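Local coordinates for aspartate aminotransferase (Leishmania major, PDB 4H51), which probably catalyses the reversible transfer of an amino group between aspartate and 2-oxoglutarate, using pyridoxal 5'-phosphate as cofactor in a homodimer, at residues 341-346 and 401-406. Residues are numbered along the deposited sequence; the frame is centred on the assembly and turned at random.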
# COMPACT_ATOMS: atom_id res chain seq x y z
N ARG B 341 -13.82 -9.22 -29.79
CA ARG B 341 -12.84 -8.89 -30.83
C ARG B 341 -13.36 -9.36 -32.20
O ARG B 341 -13.32 -8.66 -33.20
CB ARG B 341 -11.50 -9.54 -30.57
CG ARG B 341 -10.78 -9.14 -29.32
CD ARG B 341 -9.56 -10.03 -29.17
NE ARG B 341 -8.76 -9.64 -28.03
CZ ARG B 341 -8.00 -8.55 -27.96
NH1 ARG B 341 -7.88 -7.72 -29.00
NH2 ARG B 341 -7.33 -8.28 -26.83
N ARG B 342 -13.95 -10.56 -32.20
CA ARG B 342 -14.49 -11.14 -33.42
C ARG B 342 -15.67 -10.30 -33.92
O ARG B 342 -15.80 -10.04 -35.11
CB ARG B 342 -14.87 -12.61 -33.20
CG ARG B 342 -15.69 -13.24 -34.32
CD ARG B 342 -14.92 -13.30 -35.64
NE ARG B 342 -13.62 -13.98 -35.54
CZ ARG B 342 -12.81 -14.21 -36.60
NH1 ARG B 342 -13.16 -13.82 -37.82
NH2 ARG B 342 -11.66 -14.84 -36.43
N THR B 343 -16.49 -9.80 -33.00
CA THR B 343 -17.59 -8.95 -33.39
C THR B 343 -17.13 -7.64 -34.05
O THR B 343 -17.72 -7.18 -35.05
CB THR B 343 -18.46 -8.60 -32.18
OG1 THR B 343 -18.97 -9.81 -31.59
CG2 THR B 343 -19.59 -7.75 -32.59
N VAL B 344 -16.13 -7.00 -33.46
CA VAL B 344 -15.57 -5.76 -34.03
C VAL B 344 -14.99 -6.05 -35.40
O VAL B 344 -15.28 -5.33 -36.38
CB VAL B 344 -14.46 -5.16 -33.10
CG1 VAL B 344 -13.83 -3.94 -33.74
CG2 VAL B 344 -15.04 -4.86 -31.72
N TYR B 345 -14.18 -7.10 -35.46
CA TYR B 345 -13.45 -7.47 -36.67
C TYR B 345 -14.40 -7.82 -37.81
O TYR B 345 -14.21 -7.34 -38.90
CB TYR B 345 -12.48 -8.60 -36.39
CG TYR B 345 -11.80 -9.16 -37.60
CD1 TYR B 345 -10.80 -8.46 -38.27
CD2 TYR B 345 -12.13 -10.43 -38.08
CE1 TYR B 345 -10.17 -8.99 -39.38
CE2 TYR B 345 -11.53 -10.97 -39.21
CZ TYR B 345 -10.53 -10.25 -39.84
OH TYR B 345 -9.92 -10.78 -40.96
N ASP B 346 -15.45 -8.61 -37.53
CA ASP B 346 -16.39 -9.01 -38.60
C ASP B 346 -17.12 -7.81 -39.15
O ASP B 346 -17.47 -7.77 -40.33
CB ASP B 346 -17.38 -10.09 -38.12
CG ASP B 346 -16.74 -11.44 -37.96
OD1 ASP B 346 -15.71 -11.72 -38.61
OD2 ASP B 346 -17.24 -12.26 -37.16
N GLU B 401 -23.42 -4.88 -28.60
CA GLU B 401 -23.90 -3.59 -29.07
C GLU B 401 -22.76 -2.57 -29.25
O GLU B 401 -22.65 -1.92 -30.31
CB GLU B 401 -24.98 -3.11 -28.11
CG GLU B 401 -25.70 -1.79 -28.41
CD GLU B 401 -26.81 -1.51 -27.38
OE1 GLU B 401 -26.53 -1.02 -26.26
OE2 GLU B 401 -27.99 -1.75 -27.69
N THR B 402 -21.90 -2.41 -28.25
CA THR B 402 -20.85 -1.37 -28.35
C THR B 402 -19.67 -1.82 -29.23
O THR B 402 -18.99 -0.97 -29.76
CB THR B 402 -20.40 -0.83 -26.96
OG1 THR B 402 -19.93 -1.91 -26.13
CG2 THR B 402 -21.60 -0.12 -26.25
N ALA B 403 -19.49 -3.13 -29.43
CA ALA B 403 -18.53 -3.62 -30.43
C ALA B 403 -18.89 -3.13 -31.85
O ALA B 403 -18.02 -2.67 -32.63
CB ALA B 403 -18.48 -5.15 -30.42
N LEU B 404 -20.15 -3.28 -32.20
CA LEU B 404 -20.65 -2.78 -33.48
C LEU B 404 -20.46 -1.26 -33.53
O LEU B 404 -20.01 -0.75 -34.53
CB LEU B 404 -22.11 -3.17 -33.69
CG LEU B 404 -22.44 -4.68 -33.79
CD1 LEU B 404 -23.92 -4.91 -33.99
CD2 LEU B 404 -21.63 -5.42 -34.86
N MET B 405 -20.75 -0.55 -32.44
CA MET B 405 -20.58 0.90 -32.42
C MET B 405 -19.13 1.31 -32.56
O MET B 405 -18.84 2.32 -33.21
CB MET B 405 -21.11 1.52 -31.14
CG MET B 405 -22.63 1.55 -31.06
SD MET B 405 -23.22 1.71 -29.38
CE MET B 405 -22.39 3.24 -28.90
N LEU B 406 -18.23 0.54 -31.96
CA LEU B 406 -16.80 0.78 -32.09
C LEU B 406 -16.36 0.54 -33.51
O LEU B 406 -15.66 1.39 -34.08
CB LEU B 406 -15.99 -0.09 -31.12
CG LEU B 406 -14.48 -0.14 -31.35
CD1 LEU B 406 -13.88 1.26 -31.16
CD2 LEU B 406 -13.80 -1.15 -30.41
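Thr343 and Val344 receive the methyl of Ala403 between them: Ala403 CB lies 3.6 Å from Thr343 CG2 and 3.7 Å from Val344 CG2. The small residue permits close backbones, with the CA atoms of Val344 and Ala403 5.1 Å apart. The axes of segments 341-346 and 401-406 come within 8.2 Å and cross at -37°. Two further methyl contacts extend the apolar packing. Leu404 starts out pointing away from the other helix, yet its CD2 branch returns to within 3.8 Å of Thr343 CG2, the two side chains crossing at about a right angle. Further along, Val344 CG2 meets Leu406 CD2 at 4.1 Å.

Helix 320-350 is the long helix of this class I (fold type I) aminotransferase, and here its C-terminal part packs against the C-terminal helix 400-416, within the small domain. Val344 also touches Val360, Met395 and Leu398, while Leu406 rests on Ile385 of a short strand.

No hydrogen bond joins the two segments. Thr343 sets CG2 anti to its N (chi1 -59° for OG1), which sends the methyl across the interface and leaves OG1 hydrogen-bonded to Thr339 O, one turn back in the same helix. Away from the interface, Arg342 NH1 gives Asp346 OD1 a hydrogen bond that is weak at 3.4 Å, though nearly straight (163°), as part of a salt bridge within the helix; OD1 lies at the guanidinium edge and in its plane.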